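Neurotoxin (Clostridium botulinum, PDB 1ZB7) acts as a zinc endopeptidase in the host cytosol, where the toxin light chain cleaves synaptobrevins, in VAMP2 at an Ala-Ala bond. Local coordinates at residues A[388-393]-A[400-405]; A[3-8]-A[98-103]; A[38-43]-A[107-112]. All blocks are in the same frame, centred on the assembly; numbering follows the deposited sequence.

Contact 1: residues A[388-393]-A[400-405]; sequences NTIYTQ and ASKNLK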
loop_
_atom_site.group_PDB
_atom_site.type_symbol
_atom_site.label_atom_id
_atom_site.label_comp_id
_atom_site.label_asym_id
_atom_site.label_seq_id
_atom_site.Cartn_x
_atom_site.Cartn_y
_atom_site.Cartn_z
ATOM N N ASN A 388 -1.639 -25.415 -27.816
ATOM C CA ASN A 388 -0.182 -25.483 -27.588
ATOM C C ASN A 388 0.698 -24.561 -28.469
ATOM O O ASN A 388 1.838 -24.318 -28.132
ATOM C CB ASN A 388 0.348 -26.913 -27.591
ATOM C CG ASN A 388 -0.125 -27.719 -26.393
ATOM O OD1 ASN A 388 -0.083 -27.284 -25.235
ATOM N ND2 ASN A 388 -0.560 -28.908 -26.665
ATOM N N THR A 389 0.151 -23.948 -29.499
ATOM C CA THR A 389 0.899 -22.877 -30.194
ATOM C C THR A 389 0.922 -21.560 -29.430
ATOM O O THR A 389 1.684 -20.635 -29.796
ATOM C CB THR A 389 0.361 -22.628 -31.608
ATOM O OG1 THR A 389 -0.955 -22.130 -31.529
ATOM C CG2 THR A 389 0.345 -23.936 -32.419
ATOM N N ILE A 390 0.144 -21.496 -28.330
ATOM C CA ILE A 390 -0.099 -20.247 -27.588
ATOM C C ILE A 390 0.224 -20.424 -26.087
ATOM O O ILE A 390 0.681 -19.515 -25.457
ATOM C CB ILE A 390 -1.625 -19.786 -27.705
ATOM C CG1 ILE A 390 -2.042 -19.471 -29.147
ATOM C CG2 ILE A 390 -1.936 -18.583 -26.761
ATOM C CD1 ILE A 390 -1.643 -18.104 -29.601
ATOM N N TYR A 391 -0.124 -21.563 -25.501
ATOM C CA TYR A 391 0.125 -21.807 -24.081
ATOM C C TYR A 391 0.523 -23.222 -23.883
ATOM O O TYR A 391 -0.239 -24.113 -24.218
ATOM C CB TYR A 391 -1.109 -21.430 -23.246
ATOM C CG TYR A 391 -0.914 -21.449 -21.783
ATOM C CD1 TYR A 391 -0.323 -20.401 -21.115
ATOM C CD2 TYR A 391 -1.282 -22.569 -21.039
ATOM C CE1 TYR A 391 -0.121 -20.444 -19.750
ATOM C CE2 TYR A 391 -1.067 -22.631 -19.710
ATOM C CZ TYR A 391 -0.492 -21.559 -19.042
ATOM O OH TYR A 391 -0.321 -21.638 -17.658
ATOM N N THR A 392 1.721 -23.432 -23.323
ATOM C CA THR A 392 2.236 -24.802 -23.058
ATOM C C THR A 392 2.483 -25.041 -21.553
ATOM O O THR A 392 2.684 -24.100 -20.761
ATOM C CB THR A 392 3.543 -25.110 -23.832
ATOM O OG1 THR A 392 4.612 -24.354 -23.262
ATOM C CG2 THR A 392 3.419 -24.811 -25.347
ATOM N N GLN A 393 2.449 -26.320 -21.182
ATOM C CA GLN A 393 2.796 -26.771 -19.870
ATOM C C GLN A 393 4.143 -26.273 -19.387
ATOM O O GLN A 393 4.274 -25.762 -18.247
ATOM C CB GLN A 393 2.798 -28.298 -19.852
ATOM C CG GLN A 393 1.416 -28.846 -19.675
ATOM C CD GLN A 393 1.381 -30.392 -19.532
ATOM O OE1 GLN A 393 2.355 -31.057 -18.974
ATOM N NE2 GLN A 393 0.221 -30.957 -19.991
ATOM N N ALA A 400 9.891 -20.082 -26.218
ATOM C CA ALA A 400 11.190 -19.662 -26.857
ATOM C C ALA A 400 11.176 -19.815 -28.383
ATOM O O ALA A 400 11.717 -18.932 -29.118
ATOM C CB ALA A 400 12.365 -20.404 -26.237
ATOM N N SER A 401 10.490 -20.845 -28.888
ATOM C CA SER A 401 10.511 -21.082 -30.368
ATOM C C SER A 401 9.749 -19.983 -31.113
ATOM O O SER A 401 9.925 -19.801 -32.364
ATOM C CB SER A 401 9.975 -22.472 -30.784
ATOM O OG SER A 401 8.636 -22.673 -30.347
ATOM N N LYS A 402 8.908 -19.225 -30.394
ATOM C CA LYS A 402 8.244 -18.097 -31.090
ATOM C C LYS A 402 8.857 -16.763 -30.739
ATOM O O LYS A 402 8.294 -15.720 -31.062
ATOM C CB LYS A 402 6.747 -18.094 -30.833
ATOM C CG LYS A 402 6.063 -19.449 -30.942
ATOM C CD LYS A 402 4.589 -19.288 -30.561
ATOM C CE LYS A 402 3.854 -18.253 -31.440
ATOM N NZ LYS A 402 2.346 -18.437 -31.500
ATOM N N ASN A 403 10.037 -16.808 -30.131
ATOM C CA ASN A 403 10.672 -15.619 -29.566
ATOM C C ASN A 403 9.763 -14.865 -28.589
ATOM O O ASN A 403 9.704 -13.627 -28.592
ATOM C CB ASN A 403 11.215 -14.660 -30.688
ATOM C CG ASN A 403 12.393 -13.773 -30.192
ATOM O OD1 ASN A 403 13.172 -14.155 -29.267
ATOM N ND2 ASN A 403 12.535 -12.583 -30.809
ATOM N N LEU A 404 9.042 -15.618 -27.768
ATOM C CA LEU A 404 8.182 -15.010 -26.720
ATOM C C LEU A 404 8.750 -15.198 -25.340
ATOM O O LEU A 404 8.106 -14.807 -24.325
ATOM C CB LEU A 404 6.744 -15.513 -26.850
ATOM C CG LEU A 404 6.034 -15.125 -28.168
ATOM C CD1 LEU A 404 4.661 -15.693 -28.266
ATOM C CD2 LEU A 404 5.902 -13.613 -28.340
ATOM N N LYS A 405 9.954 -15.773 -25.259
ATOM C CA LYS A 405 10.609 -15.957 -23.960
ATOM C C LYS A 405 11.328 -14.684 -23.507
ATOM O O LYS A 405 11.204 -14.275 -22.340
ATOM C CB LYS A 405 11.534 -17.177 -23.928
ATOM C CG LYS A 405 12.463 -17.231 -22.697
ATOM C CD LYS A 405 12.960 -18.647 -22.501
ATOM C CE LYS A 405 13.743 -18.833 -21.221
ATOM N NZ LYS A 405 13.589 -20.198 -20.690
#

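Contact 2: residues A[3-8]-A[98-103]; sequences VNIKNF and RINSKP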
loop_
_atom_site.group_PDB
_atom_site.type_symbol
_atom_site.label_atom_id
_atom_site.label_comp_id
_atom_site.label_asym_id
_atom_site.label_seq_id
_atom_site.Cartn_x
_atom_site.Cartn_y
_atom_site.Cartn_z
ATOM N N VAL A 3 3.436 -35.898 -7.600
ATOM C CA VAL A 3 2.017 -36.267 -7.562
ATOM C C VAL A 3 1.531 -36.663 -8.984
ATOM O O VAL A 3 1.967 -36.100 -9.986
ATOM C CB VAL A 3 1.305 -35.068 -6.942
ATOM C CG1 VAL A 3 0.304 -34.330 -7.859
ATOM C CG2 VAL A 3 0.886 -35.353 -5.493
ATOM N N ASN A 4 0.687 -37.678 -9.037
ATOM C CA ASN A 4 0.031 -38.011 -10.261
ATOM C C ASN A 4 -1.198 -37.124 -10.535
ATOM O O ASN A 4 -2.032 -36.966 -9.699
ATOM C CB ASN A 4 -0.381 -39.491 -10.278
ATOM C CG ASN A 4 -1.097 -39.880 -11.587
ATOM O OD1 ASN A 4 -2.373 -39.919 -11.647
ATOM N ND2 ASN A 4 -0.307 -40.111 -12.650
ATOM N N ILE A 5 -1.332 -36.678 -11.759
ATOM C CA ILE A 5 -2.464 -35.834 -12.163
ATOM C C ILE A 5 -3.254 -36.580 -13.251
ATOM O O ILE A 5 -2.719 -36.846 -14.325
ATOM C CB ILE A 5 -2.001 -34.425 -12.638
ATOM C CG1 ILE A 5 -1.108 -33.809 -11.550
ATOM C CG2 ILE A 5 -3.194 -33.567 -12.946
ATOM C CD1 ILE A 5 -0.572 -32.470 -11.859
ATOM N N LYS A 6 -4.509 -36.908 -12.924
ATOM C CA LYS A 6 -5.359 -37.679 -13.788
ATOM C C LYS A 6 -6.126 -36.822 -14.809
ATOM O O LYS A 6 -6.608 -35.769 -14.475
ATOM C CB LYS A 6 -6.333 -38.526 -12.954
ATOM C CG LYS A 6 -6.999 -39.587 -13.783
ATOM C CD LYS A 6 -7.652 -40.611 -12.963
ATOM C CE LYS A 6 -8.613 -41.381 -13.922
ATOM N NZ LYS A 6 -9.135 -42.570 -13.180
ATOM N N ASN A 7 -6.186 -37.296 -16.055
ATOM C CA ASN A 7 -6.985 -36.763 -17.136
ATOM C C ASN A 7 -8.411 -37.250 -17.094
ATOM O O ASN A 7 -8.630 -38.344 -16.851
ATOM C CB ASN A 7 -6.406 -37.202 -18.515
ATOM C CG ASN A 7 -4.959 -36.677 -18.800
ATOM O OD1 ASN A 7 -4.593 -35.480 -18.594
ATOM N ND2 ASN A 7 -4.147 -37.585 -19.349
ATOM N N PHE A 8 -9.362 -36.425 -17.454
ATOM C CA PHE A 8 -10.793 -36.716 -17.432
ATOM C C PHE A 8 -11.444 -35.964 -18.551
ATOM O O PHE A 8 -10.931 -34.907 -18.985
ATOM C CB PHE A 8 -11.458 -36.160 -16.179
ATOM C CG PHE A 8 -11.078 -36.899 -14.891
ATOM C CD1 PHE A 8 -11.595 -38.154 -14.611
ATOM C CD2 PHE A 8 -10.277 -36.305 -13.964
ATOM C CE1 PHE A 8 -11.277 -38.806 -13.426
ATOM C CE2 PHE A 8 -9.966 -36.978 -12.794
ATOM C CZ PHE A 8 -10.476 -38.158 -12.522
ATOM N N ARG A 98 1.242 -27.935 -15.450
ATOM C CA ARG A 98 2.209 -26.892 -15.474
ATOM C C ARG A 98 2.915 -26.664 -14.114
ATOM O O ARG A 98 4.164 -26.632 -14.057
ATOM C CB ARG A 98 1.583 -25.627 -16.074
ATOM C CG ARG A 98 2.456 -24.358 -15.986
ATOM C CD ARG A 98 2.269 -23.485 -17.258
ATOM N NE ARG A 98 3.009 -22.228 -17.185
ATOM C CZ ARG A 98 4.327 -22.082 -17.249
ATOM N NH1 ARG A 98 5.129 -23.134 -17.384
ATOM N NH2 ARG A 98 4.862 -20.853 -17.149
ATOM N N ILE A 99 2.141 -26.558 -13.048
ATOM C CA ILE A 99 2.676 -26.377 -11.730
ATOM C C ILE A 99 3.573 -27.577 -11.439
ATOM O O ILE A 99 4.685 -27.462 -10.927
ATOM C CB ILE A 99 1.551 -26.265 -10.672
ATOM C CG1 ILE A 99 0.810 -24.926 -10.881
ATOM C CG2 ILE A 99 2.133 -26.407 -9.229
ATOM C CD1 ILE A 99 -0.583 -24.851 -10.312
ATOM N N ASN A 100 3.070 -28.741 -11.799
ATOM C CA ASN A 100 3.777 -29.991 -11.584
ATOM C C ASN A 100 5.069 -30.172 -12.467
ATOM O O ASN A 100 5.718 -31.177 -12.286
ATOM C CB ASN A 100 2.804 -31.198 -11.668
ATOM C CG ASN A 100 3.186 -32.349 -10.705
ATOM O OD1 ASN A 100 3.658 -32.116 -9.535
ATOM N ND2 ASN A 100 2.849 -33.601 -11.122
ATOM N N SER A 101 5.460 -29.195 -13.302
ATOM C CA SER A 101 6.578 -29.358 -14.256
ATOM C C SER A 101 7.906 -29.035 -13.651
ATOM O O SER A 101 8.904 -29.312 -14.238
ATOM C CB SER A 101 6.445 -28.551 -15.562
ATOM O OG SER A 101 6.321 -27.134 -15.344
ATOM N N LYS A 102 7.923 -28.457 -12.469
ATOM C CA LYS A 102 9.166 -27.986 -11.858
ATOM C C LYS A 102 9.208 -28.372 -10.365
ATOM O O LYS A 102 8.185 -28.551 -9.742
ATOM C CB LYS A 102 9.302 -26.463 -12.049
ATOM C CG LYS A 102 9.710 -26.068 -13.478
ATOM C CD LYS A 102 9.931 -24.572 -13.612
ATOM C CE LYS A 102 9.783 -24.138 -15.092
ATOM N NZ LYS A 102 10.753 -24.939 -15.895
ATOM N N PRO A 103 10.405 -28.579 -9.826
ATOM C CA PRO A 103 10.442 -29.134 -8.438
ATOM C C PRO A 103 9.695 -28.306 -7.345
ATOM O O PRO A 103 9.027 -28.883 -6.497
ATOM C CB PRO A 103 11.959 -29.322 -8.158
ATOM C CG PRO A 103 12.589 -29.381 -9.554
ATOM C CD PRO A 103 11.736 -28.452 -10.440
HETATM O O HOH W 1 3.990 -33.217 -7.104
#

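Contact 3: residues A[38-43]-A[107-112]; sequences RIIDRI and RLLDMI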
loop_
_atom_site.group_PDB
_atom_site.type_symbol
_atom_site.label_atom_id
_atom_site.label_comp_id
_atom_site.label_asym_id
_atom_site.label_seq_id
_atom_site.Cartn_x
_atom_site.Cartn_y
_atom_site.Cartn_z
ATOM N N ARG A 38 -11.652 -36.061 -9.227
ATOM C CA ARG A 38 -10.488 -36.093 -8.395
ATOM C C ARG A 38 -9.280 -36.268 -9.290
ATOM O O ARG A 38 -8.907 -37.409 -9.688
ATOM C CB ARG A 38 -10.561 -37.187 -7.329
ATOM C CG ARG A 38 -9.503 -37.050 -6.187
ATOM C CD ARG A 38 -9.414 -38.208 -5.150
ATOM N NE ARG A 38 -8.956 -39.435 -5.784
ATOM C CZ ARG A 38 -9.641 -40.583 -5.876
ATOM N NH1 ARG A 38 -10.848 -40.698 -5.354
ATOM N NH2 ARG A 38 -9.134 -41.625 -6.549
ATOM N N ILE A 39 -8.655 -35.141 -9.543
ATOM C CA ILE A 39 -7.484 -35.104 -10.379
ATOM C C ILE A 39 -6.136 -35.467 -9.699
ATOM O O ILE A 39 -5.168 -35.916 -10.351
ATOM C CB ILE A 39 -7.381 -33.700 -11.057
ATOM C CG1 ILE A 39 -7.327 -32.591 -9.978
ATOM C CG2 ILE A 39 -8.532 -33.508 -11.985
ATOM C CD1 ILE A 39 -6.506 -31.449 -10.420
ATOM N N ILE A 40 -6.095 -35.235 -8.393
ATOM C CA ILE A 40 -4.964 -35.495 -7.518
ATOM C C ILE A 40 -5.624 -35.979 -6.261
ATOM O O ILE A 40 -6.740 -35.587 -5.963
ATOM C CB ILE A 40 -4.111 -34.190 -7.212
ATOM C CG1 ILE A 40 -3.429 -33.660 -8.465
ATOM C CG2 ILE A 40 -2.937 -34.508 -6.196
ATOM C CD1 ILE A 40 -3.061 -32.092 -8.521
ATOM N N ASP A 41 -4.977 -36.891 -5.527
ATOM C CA ASP A 41 -5.467 -37.191 -4.166
ATOM C C ASP A 41 -5.827 -35.945 -3.297
ATOM O O ASP A 41 -5.054 -35.004 -3.170
ATOM C CB ASP A 41 -4.521 -38.119 -3.446
ATOM C CG ASP A 41 -4.512 -39.541 -4.138
ATOM O OD1 ASP A 41 -5.536 -40.389 -3.998
ATOM O OD2 ASP A 41 -3.508 -39.721 -4.879
ATOM N N ARG A 42 -7.039 -35.994 -2.779
ATOM C CA ARG A 42 -7.598 -35.012 -1.915
ATOM C C ARG A 42 -7.959 -33.649 -2.570
ATOM O O ARG A 42 -8.415 -32.782 -1.895
ATOM C CB ARG A 42 -6.686 -34.886 -0.685
ATOM C CG ARG A 42 -6.738 -36.254 0.062
ATOM C CD ARG A 42 -6.468 -36.093 1.471
ATOM N NE ARG A 42 -7.384 -36.871 2.309
ATOM C CZ ARG A 42 -8.256 -36.398 3.232
ATOM N NH1 ARG A 42 -8.530 -35.060 3.531
ATOM N NH2 ARG A 42 -8.891 -37.338 3.893
ATOM N N ILE A 43 -7.825 -33.576 -3.888
ATOM C CA ILE A 43 -8.059 -32.360 -4.697
ATOM C C ILE A 43 -9.070 -32.632 -5.848
ATOM O O ILE A 43 -8.816 -33.443 -6.758
ATOM C CB ILE A 43 -6.726 -31.838 -5.288
ATOM C CG1 ILE A 43 -5.674 -31.646 -4.195
ATOM C CG2 ILE A 43 -6.982 -30.585 -6.048
ATOM C CD1 ILE A 43 -4.316 -31.058 -4.726
ATOM N N ARG A 107 6.663 -29.788 -5.052
ATOM C CA ARG A 107 6.675 -29.730 -3.612
ATOM C C ARG A 107 5.426 -29.076 -3.105
ATOM O O ARG A 107 4.813 -29.580 -2.168
ATOM C CB ARG A 107 7.927 -28.987 -3.155
ATOM C CG ARG A 107 8.477 -29.368 -1.856
ATOM C CD ARG A 107 9.866 -28.684 -1.611
ATOM N NE ARG A 107 10.703 -28.530 -2.832
ATOM C CZ ARG A 107 11.136 -27.365 -3.365
ATOM N NH1 ARG A 107 10.805 -26.187 -2.824
ATOM N NH2 ARG A 107 11.899 -27.373 -4.476
ATOM N N LEU A 108 4.992 -27.974 -3.727
ATOM C CA LEU A 108 3.684 -27.300 -3.354
ATOM C C LEU A 108 2.526 -28.287 -3.362
ATOM O O LEU A 108 1.798 -28.443 -2.384
ATOM C CB LEU A 108 3.407 -26.082 -4.251
ATOM C CG LEU A 108 2.104 -25.322 -4.069
ATOM C CD1 LEU A 108 1.936 -24.957 -2.634
ATOM C CD2 LEU A 108 2.053 -24.025 -4.923
ATOM N N LEU A 109 2.419 -29.042 -4.442
ATOM C CA LEU A 109 1.327 -30.044 -4.549
ATOM C C LEU A 109 1.439 -31.209 -3.591
ATOM O O LEU A 109 0.460 -31.561 -2.981
ATOM C CB LEU A 109 1.141 -30.532 -6.006
ATOM C CG LEU A 109 0.963 -29.454 -7.099
ATOM C CD1 LEU A 109 0.886 -30.092 -8.485
ATOM C CD2 LEU A 109 -0.274 -28.598 -6.816
ATOM N N ASP A 110 2.645 -31.748 -3.368
ATOM C CA ASP A 110 2.874 -32.798 -2.360
ATOM C C ASP A 110 2.460 -32.375 -0.941
ATOM O O ASP A 110 1.814 -33.117 -0.215
ATOM C CB ASP A 110 4.361 -33.164 -2.277
ATOM C CG ASP A 110 4.871 -33.979 -3.471
ATOM O OD1 ASP A 110 4.069 -34.699 -4.100
ATOM O OD2 ASP A 110 6.109 -33.941 -3.738
ATOM N N MET A 111 2.865 -31.174 -0.561
ATOM C CA MET A 111 2.493 -30.609 0.742
ATOM C C MET A 111 1.000 -30.382 0.944
ATOM O O MET A 111 0.503 -30.662 1.991
ATOM C CB MET A 111 3.233 -29.314 0.995
ATOM C CG MET A 111 4.729 -29.485 0.969
ATOM S SD MET A 111 5.569 -28.270 1.988
ATOM C CE MET A 111 5.154 -28.872 3.642
ATOM N N ILE A 112 0.275 -29.972 -0.094
ATOM C CA ILE A 112 -1.190 -29.841 -0.014
ATOM C C ILE A 112 -1.879 -31.178 0.186
ATOM O O ILE A 112 -2.732 -31.301 1.035
ATOM C CB ILE A 112 -1.742 -29.014 -1.264
ATOM C CG1 ILE A 112 -1.348 -27.518 -1.087
ATOM C CG2 ILE A 112 -3.193 -29.212 -1.465
ATOM C CD1 ILE A 112 -1.510 -26.664 -2.320
#

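Contact 1: residues A[388-393]-A[400-405]
Lys402 reaches across to the backbone of Thr389 and donates a hydrogen bond from NZ to the carbonyl O, 2.9 Å long. The C=O...N angle is 152°. The ammonium group is tilted from the carbonyl plane rather than lying in it. The bend of the lysine chain at chi3 (58°) swings CE and NZ back to the oxygen that CD already approaches. CD of Lys402 is 3.3 Å from Thr389 O. CE of Lys402 is 3.6 Å from Thr389 O, so the end of the side chain curls about a single backbone atom. This is the close part of the contact.

The rest is loose. CD1 of Ile390 comes no nearer than 4.4 Å to NZ of Lys402, and only 86 Å² is buried in all. Thr389 is exposed, and its OG1 is hydrogen-bonded to Asp387 OD1, two residues earlier. The amine of Lys402 also has a long, weak ion pair with Glu418, which would probably add some electrostatic pull. Behind it, Asn403 N bonds back to Ala400 O at 2.9 Å and closes the turn that carries the lysine.

Both segments belong to the long loop between strands 377-381 and 421-422, and the bond spans a bend within it. Ile390 is buried and packs on Lys384, Glu418 and Ala419. Lys94 of helix 82-99 grips Asn388 OD1 and Tyr391 O, while the ring of Tyr391 rests on the start of helix 224-239.

Contact 2: residues A[3-8]-A[98-103]
Asn100 meets Val3 and Ile5 with the whole length of its side chain. Its CB lies against the methyl end of Ile5, with Asn100 CB to Ile5 CD1 at 3.6 Å. CG of Asn100 comes next and is 3.9 Å from the same Ile5 CD1. Ile5 and Asn100 run side by side with their tips pointing opposite ways. Ile5 is extended from CB to CD1 (chi2 179°), which carries its methyl far enough to touch.

At the tip the amide divides its work. Asn100 ND2 donates to Val3 O at 2.9 Å. This bond is bent, with an N-H...O angle of 139°, and the oxygen stands out of the amide plane of Asn100. Asn100 ND2 also keeps van der Waals contact with Ile5 CD1 at 3.7 Å. A water 2.7 Å from Asn100 OD1 probably donates to it. That water accepts the backbone N-H of Val3, its oxygen 2.8 Å from Val3 N. One amide thus reaches Val3 at its O directly and probably at its N through water. This would help to set the amide's rotation and hold Val3.

Asn100 stands in a type I turn from Ile99 to Lys102, just past the end of helix 82-99. Arg98 O takes two bonds there, from Ser101 N and from Ser101 OG, the latter at 2.6 Å on a lone pair. Lys102 is then the N-cap residue of helix 103-114. The N-terminal segment therefore lies over the corner between two helices: Ile5 packs on Ile93 and Phe96 of helix 82-99, and Val3 packs on Val113 of helix 103-114.

Contact 3: residues A[38-43]-A[107-112]
CD1 of Ile43 touches CG2 of Ile112 at 3.9 Å, the closest approach between the segments. The two side chains meet nearly perpendicular to one another. In Ile43, CG1 sits beside the backbone N (chi1 -53°) and CD1 continues outward, so the long branch ends against the helix. Ile112 answers with its short branch, CG2. Ile43 and Leu109 have the largest buried areas here, 41 Å² each, and each is matched with an isoleucine of the other segment. Leu109 meets Ile40 more loosely, methyl to methyl, with Leu109 CD1 to Ile40 CD1 at 4.4 Å.

The segment 38-43 links strands 34-38 and 43-46, neighbours in the antiparallel part of the mixed sheet, so it is the turn of a beta hairpin. Ile40 to Ile43 form a type II turn, closed by Ile43 N to Ile40 O at 3.1 Å. Arg42 takes positive phi (71°) at the third position, as this turn type requires. Both ends of the turn send an isoleucine toward helix 103-114. On the helix, Leu109 and Ile112 are three residues apart, so their side chains lie on the same side of it.

The contact is wholly apolar between the segments. Asn157 adds a polar link at its border, bonding to Ile112 O through ND2 and to Arg42 NH1 through OD1. Leu232 of helix 224-239, the helix with the HExxH sequence of this zinc protease, packs on Leu109 and Ile112. The side chain of Ile112 is about 13 Å from the zinc ion.

Overall arrangement
From the N terminus the chain first lays down 3-8, then the hairpin turn 38-43. The segments 98-103 and 107-112 follow in the same order. Contacts 2 and 3 therefore cross, each closing a long loop, and their centres are 9 Å apart. Lys6 N bonds to Ile39 O at 2.8 Å and joins their first segments. Together they tie the N-terminal segment and the turn of the hairpin 34-46 to two successive helices. Contact 1 comes much later and closes a short loop within the long connection between strands 377-381 and 421-422. It neither nests nor crosses with the others. Arg98 NH1 bonds to Gln393 O at 2.9 Å, connecting contact 1 to contact 2. Contact 3 does not touch contact 1.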